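Esterase (Staphylococcus aureus subsp. aureus USA300_TCH1516, PDB 3D7R) is a putative esterase with an alpha/beta hydrolase fold, probably hydrolysing ester bonds, although its substrate is not established. Local coordinates at residues A[32-37]-A[112-117]; A[141-146]-A[243-248]; A[148-153]-A[179-184]. All blocks are in the same frame, centred on the assembly; numbering follows the deposited sequence.

Contact 1: A[32-37]-A[112-117]; sequences NKYLLH and SPFHWR. With DMS (dimethyl sulfoxide), chain I; DMS (dimethyl sulfoxide), chain G.
Phe114 meets Tyr34 in an offset edge-to-face pair, the edge of the phenyl ring directed at the face of the phenol. The centroids lie 5.6 Å apart with the planes at 62°. Phe114 belongs to the first turn of helix 113-126 of the alpha/beta hydrolase fold, a turn closed by a capping box. Ser112 OG accepts from Phe114 N at 3.0 Å, while Ser112 N gives its hydrogen to His115 ND1, in the plane of the imidazole. The far end of that imidazole is tied by NE2 to Asp171.

Along this side chain, Phe114 CB lies 3.9 Å from the oxygen of the chain I dimethyl sulfoxide, probably from the crystallisation liquor. With CG anti to the carbonyl carbon (chi1 -79°), the ring runs out from the helix toward segment 32-37. Methyl C2 of this molecule rests over the middle of one ring face, and its C1 approaches CD2. Farther out, Phe114 CE2 touches Tyr34 CB at 3.5 Å, and the tip atom Phe114 CZ comes within 3.6 Å of Tyr34 CD1. The other face of the tyrosine ring is flanked by the aliphatic CG of Lys33, toward its rim.

Beside the aromatic pair, Leu36 CD1 packs on Pro113 CD at 4.0 Å, and chain I dimethyl sulfoxide fills between the segments. The oxygen of the chain I molecule is modelled 2.5 Å from Ser112 OG, a separation short enough to be doubtful. The chain G molecule engages the loop backbone: its oxygen accepts from Leu36 N at 2.8 Å, with an N-H...O angle of 163°.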
loop_
_atom_site.group_PDB
_atom_site.type_symbol
_atom_site.label_atom_id
_atom_site.label_comp_id
_atom_site.label_asym_id
_atom_site.label_seq_id
_atom_site.Cartn_x
_atom_site.Cartn_y
_atom_site.Cartn_z
ATOM N N ASN A 32 19.848 -3.318 -3.819
ATOM C CA ASN A 32 20.730 -4.479 -3.795
ATOM C C ASN A 32 21.259 -4.834 -2.414
ATOM O O ASN A 32 21.395 -6.023 -2.094
ATOM C CB ASN A 32 21.853 -4.315 -4.804
ATOM C CG ASN A 32 21.355 -4.470 -6.230
ATOM O OD1 ASN A 32 20.420 -5.236 -6.493
ATOM N ND2 ASN A 32 21.972 -3.749 -7.158
ATOM N N LYS A 33 21.509 -3.813 -1.594
ATOM C CA LYS A 33 21.999 -4.016 -0.220
ATOM C C LYS A 33 21.003 -4.811 0.630
ATOM O O LYS A 33 21.405 -5.672 1.430
ATOM C CB LYS A 33 22.311 -2.679 0.459
ATOM C CG LYS A 33 23.035 -2.837 1.808
ATOM C CD LYS A 33 23.307 -1.502 2.524
ATOM C CE LYS A 33 24.037 -0.495 1.637
ATOM N NZ LYS A 33 25.245 -1.051 0.961
ATOM N N TYR A 34 19.711 -4.527 0.442
ATOM C CA TYR A 34 18.656 -5.169 1.221
ATOM C C TYR A 34 17.777 -6.131 0.419
ATOM O O TYR A 34 16.677 -6.481 0.861
ATOM C CB TYR A 34 17.818 -4.105 1.928
ATOM C CG TYR A 34 18.657 -3.266 2.854
ATOM C CD1 TYR A 34 19.143 -3.797 4.054
ATOM C CD2 TYR A 34 18.997 -1.949 2.519
ATOM C CE1 TYR A 34 19.940 -3.039 4.909
ATOM C CE2 TYR A 34 19.796 -1.169 3.377
ATOM C CZ TYR A 34 20.260 -1.727 4.564
ATOM O OH TYR A 34 21.038 -0.982 5.416
ATOM N N LEU A 35 18.301 -6.593 -0.720
ATOM C CA LEU A 35 17.570 -7.445 -1.666
ATOM C C LEU A 35 17.021 -8.715 -1.039
ATOM O O LEU A 35 17.741 -9.436 -0.347
ATOM C CB LEU A 35 18.478 -7.833 -2.838
ATOM C CG LEU A 35 17.856 -8.585 -4.014
ATOM C CD1 LEU A 35 16.802 -7.696 -4.709
ATOM C CD2 LEU A 35 18.946 -8.996 -4.990
ATOM N N LEU A 36 15.744 -8.989 -1.300
ATOM C CA LEU A 36 15.193 -10.307 -1.035
ATOM C C LEU A 36 14.750 -10.921 -2.368
ATOM O O LEU A 36 13.815 -10.418 -3.014
ATOM C CB LEU A 36 14.030 -10.220 -0.045
ATOM C CG LEU A 36 14.281 -10.030 1.463
ATOM C CD1 LEU A 36 12.928 -9.931 2.186
ATOM C CD2 LEU A 36 15.137 -11.152 2.102
ATOM N N HIS A 37 15.443 -11.976 -2.794
ATOM C CA HIS A 37 15.135 -12.655 -4.053
ATOM C C HIS A 37 13.697 -13.167 -4.079
ATOM O O HIS A 37 13.042 -13.116 -5.122
ATOM C CB HIS A 37 16.091 -13.840 -4.312
ATOM C CG HIS A 37 17.436 -13.437 -4.836
ATOM N ND1 HIS A 37 18.610 -13.707 -4.160
ATOM C CD2 HIS A 37 17.800 -12.803 -5.979
ATOM C CE1 HIS A 37 19.636 -13.244 -4.856
ATOM N NE2 HIS A 37 19.172 -12.696 -5.967
ATOM N N SER A 112 6.700 -7.980 4.022
ATOM C CA SER A 112 8.140 -8.076 4.169
ATOM C C SER A 112 8.497 -7.908 5.632
ATOM O O SER A 112 7.765 -7.249 6.351
ATOM C CB SER A 112 8.760 -6.919 3.379
ATOM O OG SER A 112 10.131 -6.844 3.631
ATOM N N PRO A 113 9.641 -8.468 6.078
ATOM C CA PRO A 113 10.125 -8.133 7.418
ATOM C C PRO A 113 10.377 -6.629 7.578
ATOM O O PRO A 113 10.284 -6.111 8.700
ATOM C CB PRO A 113 11.446 -8.913 7.528
ATOM C CG PRO A 113 11.810 -9.265 6.130
ATOM C CD PRO A 113 10.531 -9.425 5.393
ATOM N N PHE A 114 10.680 -5.944 6.470
ATOM C CA PHE A 114 10.863 -4.492 6.443
ATOM C C PHE A 114 9.526 -3.755 6.590
ATOM O O PHE A 114 9.498 -2.593 7.032
ATOM C CB PHE A 114 11.545 -4.051 5.130
ATOM C CG PHE A 114 13.042 -4.271 5.098
ATOM C CD1 PHE A 114 13.657 -5.243 5.895
ATOM C CD2 PHE A 114 13.844 -3.506 4.265
ATOM C CE1 PHE A 114 15.060 -5.434 5.864
ATOM C CE2 PHE A 114 15.238 -3.706 4.218
ATOM C CZ PHE A 114 15.838 -4.669 5.025
ATOM N N HIS A 115 8.427 -4.403 6.193
ATOM C CA HIS A 115 7.094 -3.860 6.463
ATOM C C HIS A 115 6.829 -3.887 7.963
ATOM O O HIS A 115 6.291 -2.938 8.514
ATOM C CB HIS A 115 5.988 -4.648 5.752
ATOM C CG HIS A 115 5.785 -4.284 4.308
ATOM N ND1 HIS A 115 5.810 -5.223 3.295
ATOM C CD2 HIS A 115 5.509 -3.100 3.713
ATOM C CE1 HIS A 115 5.592 -4.626 2.136
ATOM N NE2 HIS A 115 5.397 -3.337 2.364
ATOM N N TRP A 116 7.194 -4.984 8.623
ATOM C CA TRP A 116 7.034 -5.067 10.071
ATOM C C TRP A 116 7.755 -3.909 10.739
ATOM O O TRP A 116 7.209 -3.222 11.612
ATOM C CB TRP A 116 7.562 -6.411 10.575
ATOM C CG TRP A 116 6.528 -7.477 10.387
ATOM C CD1 TRP A 116 6.212 -8.142 9.223
ATOM C CD2 TRP A 116 5.624 -7.957 11.380
ATOM N NE1 TRP A 116 5.186 -9.027 9.458
ATOM C CE2 TRP A 116 4.796 -8.920 10.766
ATOM C CE3 TRP A 116 5.441 -7.674 12.730
ATOM C CZ2 TRP A 116 3.804 -9.606 11.468
ATOM C CZ3 TRP A 116 4.438 -8.338 13.418
ATOM C CH2 TRP A 116 3.637 -9.296 12.788
ATOM N N ARG A 117 8.972 -3.666 10.276
ATOM C CA ARG A 117 9.814 -2.637 10.867
ATOM C C ARG A 117 9.262 -1.226 10.603
ATOM O O ARG A 117 9.237 -0.389 11.507
ATOM C CB ARG A 117 11.230 -2.809 10.345
ATOM C CG ARG A 117 12.219 -1.879 10.939
ATOM C CD ARG A 117 13.596 -2.360 10.597
ATOM N NE ARG A 117 14.533 -1.408 11.131
ATOM C CZ ARG A 117 15.801 -1.311 10.759
ATOM N NH1 ARG A 117 16.288 -2.136 9.822
ATOM N NH2 ARG A 117 16.560 -0.376 11.325
HETATM S S DMS I . 12.999 -6.173 1.119
HETATM O O DMS I . 11.336 -5.806 1.638
HETATM C C1 DMS I . 13.836 -4.592 0.816
HETATM C C2 DMS I . 13.973 -6.738 2.543
HETATM S S DMS G . 12.862 -6.810 -2.920
HETATM O O DMS G . 14.482 -6.652 -2.207
HETATM C C1 DMS G . 12.284 -5.175 -3.466
HETATM C C2 DMS G . 13.028 -7.628 -4.525
#

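Contact 2: A[141-146]-A[243-248]; sequences FHIDDT and DKRISP
The guanidinium group of Arg245 has Ile143 CD1 over the centre of one face, 3.9 Å above its plane, and Asp144 at its edge. Both terminal nitrogens converge on a single carboxylate oxygen: Arg245 NH2 lies 2.8 Å from Asp144 OD1, and Arg245 NH1 lies 3.0 Å from the same atom. OD1 is almost in the guanidinium plane. The carboxylate itself is turned 36° from that plane; NH1 meets the syn lone pair of OD1, whereas NH2 comes to the anti side and well out of the carboxylate plane. Two donors on one acceptor make an end-on, forked salt bridge, placed toward the exposed side of the contact.

In the alpha/beta hydrolase fold, this joins the start of helix 143-161, whose N-cap is His142, to the loop leading from helix 225-236 to strand 259-264. The extended Ile143 side chain, CG1 anti to the backbone N (chi1 -176°), carries CD1 into the buried side, where it meets Arg245 CB at 3.8 Å and Ile246 CG1 at an equal distance. Trp235 packs on Ile143, and Met232 and Ala236 of the same helix pack on Ile246. A bend at chi3 (68°) turns the arginine chain back over Ile143 CD1 to the aspartate. The backbone at Arg245 is held by an Asx turn, in which Asp243 OD2 accepts from Arg245 N at 2.8 Å through the anti lone pair.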
loop_
_atom_site.group_PDB
_atom_site.type_symbol
_atom_site.label_atom_id
_atom_site.label_comp_id
_atom_site.label_asym_id
_atom_site.label_seq_id
_atom_site.Cartn_x
_atom_site.Cartn_y
_atom_site.Cartn_z
ATOM N N PHE A 141 -6.647 -16.345 -4.512
ATOM C CA PHE A 141 -7.750 -15.405 -4.376
ATOM C C PHE A 141 -7.635 -14.215 -5.321
ATOM O O PHE A 141 -6.583 -13.960 -5.922
ATOM C CB PHE A 141 -7.885 -14.995 -2.903
ATOM C CG PHE A 141 -8.090 -16.175 -1.984
ATOM C CD1 PHE A 141 -9.337 -16.803 -1.914
ATOM C CD2 PHE A 141 -7.035 -16.699 -1.245
ATOM C CE1 PHE A 141 -9.531 -17.909 -1.098
ATOM C CE2 PHE A 141 -7.217 -17.805 -0.429
ATOM C CZ PHE A 141 -8.464 -18.414 -0.348
ATOM N N HIS A 142 -8.733 -13.475 -5.446
ATOM C CA HIS A 142 -8.864 -12.496 -6.499
ATOM C C HIS A 142 -9.403 -11.184 -5.960
ATOM O O HIS A 142 -9.735 -11.072 -4.777
ATOM C CB HIS A 142 -9.769 -13.069 -7.599
ATOM C CG HIS A 142 -9.283 -14.385 -8.132
ATOM N ND1 HIS A 142 -9.845 -15.589 -7.768
ATOM C CD2 HIS A 142 -8.248 -14.685 -8.951
ATOM C CE1 HIS A 142 -9.201 -16.573 -8.371
ATOM N NE2 HIS A 142 -8.228 -16.051 -9.097
ATOM N N ILE A 143 -9.486 -10.203 -6.840
ATOM C CA ILE A 143 -9.900 -8.847 -6.475
ATOM C C ILE A 143 -11.071 -8.756 -5.462
ATOM O O ILE A 143 -10.943 -8.074 -4.451
ATOM C CB ILE A 143 -10.155 -7.979 -7.738
ATOM C CG1 ILE A 143 -10.496 -6.533 -7.329
ATOM C CG2 ILE A 143 -11.212 -8.640 -8.657
ATOM C CD1 ILE A 143 -10.610 -5.546 -8.485
ATOM N N ASP A 144 -12.190 -9.437 -5.711
ATOM C CA ASP A 144 -13.349 -9.293 -4.809
ATOM C C ASP A 144 -13.096 -9.823 -3.410
ATOM O O ASP A 144 -13.575 -9.238 -2.440
ATOM C CB ASP A 144 -14.618 -9.912 -5.385
ATOM C CG ASP A 144 -15.128 -9.172 -6.610
ATOM O OD1 ASP A 144 -14.630 -8.068 -6.949
ATOM O OD2 ASP A 144 -16.060 -9.704 -7.242
ATOM N N ASP A 145 -12.342 -10.924 -3.310
ATOM C CA ASP A 145 -11.933 -11.491 -2.030
ATOM C C ASP A 145 -11.124 -10.465 -1.243
ATOM O O ASP A 145 -11.305 -10.285 -0.039
ATOM C CB ASP A 145 -11.044 -12.734 -2.257
ATOM C CG ASP A 145 -11.748 -13.826 -3.060
ATOM O OD1 ASP A 145 -12.848 -14.237 -2.645
ATOM O OD2 ASP A 145 -11.202 -14.280 -4.099
ATOM N N THR A 146 -10.199 -9.822 -1.937
ATOM C CA THR A 146 -9.273 -8.874 -1.323
ATOM C C THR A 146 -10.037 -7.682 -0.784
ATOM O O THR A 146 -9.886 -7.303 0.387
ATOM C CB THR A 146 -8.243 -8.401 -2.362
ATOM O OG1 THR A 146 -7.494 -9.535 -2.805
ATOM C CG2 THR A 146 -7.280 -7.345 -1.759
ATOM N N ASP A 243 -9.708 -1.252 -15.433
ATOM C CA ASP A 243 -10.841 -1.125 -14.504
ATOM C C ASP A 243 -10.397 -0.258 -13.334
ATOM O O ASP A 243 -9.325 -0.474 -12.760
ATOM C CB ASP A 243 -11.297 -2.507 -13.999
ATOM C CG ASP A 243 -12.570 -2.448 -13.150
ATOM O OD1 ASP A 243 -13.572 -3.072 -13.542
ATOM O OD2 ASP A 243 -12.603 -1.789 -12.096
ATOM N N LYS A 244 -11.211 0.730 -12.989
ATOM C CA LYS A 244 -10.871 1.668 -11.929
ATOM C C LYS A 244 -10.641 1.006 -10.567
ATOM O O LYS A 244 -9.961 1.560 -9.712
ATOM C CB LYS A 244 -11.942 2.749 -11.820
ATOM C CG LYS A 244 -13.347 2.259 -11.386
ATOM C CD LYS A 244 -14.361 3.424 -11.392
ATOM C CE LYS A 244 -15.676 3.029 -10.741
ATOM N NZ LYS A 244 -16.427 2.091 -11.616
ATOM N N ARG A 245 -11.208 -0.177 -10.338
ATOM C CA ARG A 245 -10.945 -0.837 -9.054
ATOM C C ARG A 245 -9.511 -1.382 -8.976
ATOM O O ARG A 245 -8.951 -1.544 -7.883
ATOM C CB ARG A 245 -11.959 -1.961 -8.788
ATOM C CG ARG A 245 -13.434 -1.541 -8.851
ATOM C CD ARG A 245 -14.316 -2.797 -9.012
ATOM N NE ARG A 245 -14.231 -3.559 -7.785
ATOM C CZ ARG A 245 -14.413 -4.868 -7.650
ATOM N NH1 ARG A 245 -14.700 -5.660 -8.692
ATOM N NH2 ARG A 245 -14.302 -5.376 -6.439
ATOM N N ILE A 246 -8.936 -1.666 -10.138
ATOM C CA ILE A 246 -7.563 -2.186 -10.262
ATOM C C ILE A 246 -6.546 -1.046 -10.426
ATOM O O ILE A 246 -5.479 -1.064 -9.815
ATOM C CB ILE A 246 -7.456 -3.135 -11.472
ATOM C CG1 ILE A 246 -8.375 -4.349 -11.254
ATOM C CG2 ILE A 246 -5.992 -3.580 -11.682
ATOM C CD1 ILE A 246 -8.628 -5.142 -12.489
ATOM N N SER A 247 -6.899 -0.068 -11.257
ATOM C CA SER A 247 -6.085 1.101 -11.522
ATOM C C SER A 247 -6.875 2.333 -11.066
ATOM O O SER A 247 -7.577 2.943 -11.873
ATOM C CB SER A 247 -5.769 1.177 -13.018
ATOM O OG SER A 247 -4.902 0.122 -13.401
ATOM N N PRO A 248 -6.791 2.670 -9.762
ATOM C CA PRO A 248 -7.585 3.730 -9.146
ATOM C C PRO A 248 -7.297 5.151 -9.677
ATOM O O PRO A 248 -8.066 6.091 -9.398
ATOM C CB PRO A 248 -7.232 3.599 -7.657
ATOM C CG PRO A 248 -5.882 2.996 -7.646
ATOM C CD PRO A 248 -5.916 2.015 -8.771
#

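Contact 3: A[148-153]-A[179-184]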
loop_
_atom_site.group_PDB
_atom_site.type_symbol
_atom_site.label_atom_id
_atom_site.label_comp_id
_atom_site.label_asym_id
_atom_site.label_seq_id
_atom_site.Cartn_x
_atom_site.Cartn_y
_atom_site.Cartn_z
ATOM N N GLN A 148 -13.370 -7.330 -0.196
ATOM C CA GLN A 148 -14.360 -7.652 0.833
ATOM C C GLN A 148 -13.719 -7.764 2.208
ATOM O O GLN A 148 -14.288 -7.324 3.217
ATOM C CB GLN A 148 -15.176 -8.912 0.457
ATOM C CG GLN A 148 -16.016 -8.644 -0.826
ATOM C CD GLN A 148 -16.811 -9.843 -1.341
ATOM O OE1 GLN A 148 -16.449 -11.007 -1.129
ATOM N NE2 GLN A 148 -17.896 -9.549 -2.055
ATOM N N ALA A 149 -12.524 -8.346 2.246
ATOM C CA ALA A 149 -11.777 -8.468 3.494
ATOM C C ALA A 149 -11.379 -7.107 4.065
ATOM O O ALA A 149 -11.487 -6.875 5.264
ATOM C CB ALA A 149 -10.559 -9.333 3.291
ATOM N N ILE A 150 -10.891 -6.211 3.213
ATOM C CA ILE A 150 -10.509 -4.874 3.669
ATOM C C ILE A 150 -11.734 -4.115 4.228
ATOM O O ILE A 150 -11.648 -3.490 5.283
ATOM C CB ILE A 150 -9.762 -4.104 2.546
ATOM C CG1 ILE A 150 -8.449 -4.836 2.209
ATOM C CG2 ILE A 150 -9.470 -2.629 2.957
ATOM C CD1 ILE A 150 -7.675 -4.246 1.065
ATOM N N GLN A 151 -12.872 -4.218 3.533
ATOM C CA GLN A 151 -14.157 -3.693 4.016
ATOM C C GLN A 151 -14.487 -4.177 5.430
ATOM O O GLN A 151 -14.876 -3.381 6.290
ATOM C CB GLN A 151 -15.298 -4.091 3.057
ATOM C CG GLN A 151 -16.647 -3.406 3.366
ATOM C CD GLN A 151 -16.593 -1.891 3.113
ATOM O OE1 GLN A 151 -16.234 -1.447 2.018
ATOM N NE2 GLN A 151 -16.960 -1.096 4.126
ATOM N N ARG A 152 -14.341 -5.485 5.667
ATOM C CA ARG A 152 -14.687 -6.056 6.959
ATOM C C ARG A 152 -13.812 -5.472 8.072
ATOM O O ARG A 152 -14.340 -5.115 9.122
ATOM C CB ARG A 152 -14.580 -7.587 6.952
ATOM C CG ARG A 152 -15.694 -8.271 6.122
ATOM C CD ARG A 152 -15.559 -9.812 6.114
ATOM N NE ARG A 152 -15.509 -10.346 4.740
ATOM C CZ ARG A 152 -14.489 -11.039 4.219
ATOM N NH1 ARG A 152 -13.407 -11.344 4.941
ATOM N NH2 ARG A 152 -14.566 -11.451 2.960
ATOM N N VAL A 153 -12.495 -5.367 7.856
ATOM C CA VAL A 153 -11.630 -4.800 8.910
ATOM C C VAL A 153 -11.890 -3.303 9.075
ATOM O O VAL A 153 -11.933 -2.800 10.192
ATOM C CB VAL A 153 -10.108 -5.137 8.755
ATOM C CG1 VAL A 153 -9.508 -4.521 7.513
ATOM C CG2 VAL A 153 -9.301 -4.719 10.027
ATOM N N LEU A 179 -6.284 3.485 -2.074
ATOM C CA LEU A 179 -7.058 4.493 -2.826
ATOM C C LEU A 179 -8.347 3.895 -3.417
ATOM O O LEU A 179 -9.430 4.476 -3.277
ATOM C CB LEU A 179 -6.210 5.167 -3.930
ATOM C CG LEU A 179 -6.964 6.123 -4.875
ATOM C CD1 LEU A 179 -7.628 7.287 -4.140
ATOM C CD2 LEU A 179 -6.069 6.669 -5.975
ATOM N N SER A 180 -8.227 2.759 -4.103
ATOM C CA SER A 180 -9.395 2.084 -4.670
ATOM C C SER A 180 -10.461 1.758 -3.599
ATOM O O SER A 180 -11.672 1.901 -3.835
ATOM C CB SER A 180 -8.948 0.819 -5.408
ATOM O OG SER A 180 -10.062 0.051 -5.798
ATOM N N PHE A 181 -10.018 1.334 -2.423
ATOM C CA PHE A 181 -10.945 1.033 -1.329
ATOM C C PHE A 181 -11.671 2.295 -0.820
ATOM O O PHE A 181 -12.870 2.277 -0.584
ATOM C CB PHE A 181 -10.238 0.283 -0.184
ATOM C CG PHE A 181 -11.100 0.133 1.060
ATOM C CD1 PHE A 181 -12.205 -0.708 1.056
ATOM C CD2 PHE A 181 -10.808 0.861 2.222
ATOM C CE1 PHE A 181 -13.027 -0.818 2.184
ATOM C CE2 PHE A 181 -11.621 0.741 3.367
ATOM C CZ PHE A 181 -12.714 -0.097 3.342
ATOM N N VAL A 182 -10.950 3.399 -0.660
ATOM C CA VAL A 182 -11.592 4.652 -0.220
ATOM C C VAL A 182 -12.560 5.166 -1.304
ATOM O O VAL A 182 -13.620 5.713 -0.999
ATOM C CB VAL A 182 -10.528 5.707 0.191
ATOM C CG1 VAL A 182 -11.175 7.076 0.440
ATOM C CG2 VAL A 182 -9.749 5.195 1.436
ATOM N N GLN A 183 -12.196 4.962 -2.566
ATOM C CA GLN A 183 -13.068 5.293 -3.692
ATOM C C GLN A 183 -14.349 4.455 -3.660
ATOM O O GLN A 183 -15.445 4.958 -3.948
ATOM C CB GLN A 183 -12.323 5.101 -5.014
ATOM C CG GLN A 183 -11.277 6.175 -5.314
ATOM C CD GLN A 183 -10.379 5.845 -6.515
ATOM O OE1 GLN A 183 -10.180 4.680 -6.849
ATOM N NE2 GLN A 183 -9.826 6.877 -7.153
ATOM N N SER A 184 -14.212 3.181 -3.297
ATOM C CA SER A 184 -15.372 2.318 -3.061
ATOM C C SER A 184 -16.289 2.845 -1.946
ATOM O O SER A 184 -17.519 2.912 -2.118
ATOM C CB SER A 184 -14.921 0.895 -2.751
ATOM O OG SER A 184 -16.039 0.070 -2.478
HETATM O O HOH W 1 -17.317 0.283 0.075
#
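Ile150 CG2 sits squarely over the Phe181 ring, 3.7 Å from the centroid and only 9° off the ring normal, a CH-pi contact on the buried side of two packed helices. The phenyl group reaches across from helix 173-187 with CG anti to the backbone N (chi1 171°), which lays its face against the isoleucine methyl. Its rim also presses on the neighbouring backbone, Phe181 CE1 lying 3.6 Å from Gln151 CA. The same rim is close to the glutamine amide: Gln151 bends at chi2 and brings OE1 obliquely to Phe181 CE1, 3.3 Å away. Phe147 and Tyr154, from the same helix as Ile150, add to this packing, the tyrosine ring edge-to-face with Phe181.

Toward solvent the fit becomes polar and looser. A water donates to Gln151 OE1 at 2.8 Å and lies 2.9 Å from Ser184 OG, so the two polar groups are bridged instead of meeting directly. The amide NE2 of Gln151 is held by Asp155.

Helices 143-161 and 173-187 flank strand 166-171 in sequence, and their packing belongs to the helical layer of the alpha/beta hydrolase fold, where the strand-turn-helix at 166-187 probably corresponds in position to the nucleophile elbow of relatives.

In the fold
Contacts 2 and 3 share helix 143-161, lie about 10 Å apart between centres, and touch directly: Arg245 O lies 2.9 Å from Ser180 OG, and Pro248 O 3.0 Å from Gln183 NE2, both probable hydrogen bonds. Contact 3 is the buried one, dominated by apolar side-chain packing with water only at its margin, whereas contact 2 is partly buried and pairs apolar packing with a salt bridge. Contact 1 stands on the opposite side of the chain's centre, its centre about 25 Å from that of contact 2 and about 26 Å from that of contact 3, as a surface contact of an N-terminal segment on helix 113-126; aromatic packing and bound dimethyl sulfoxide replace charge there.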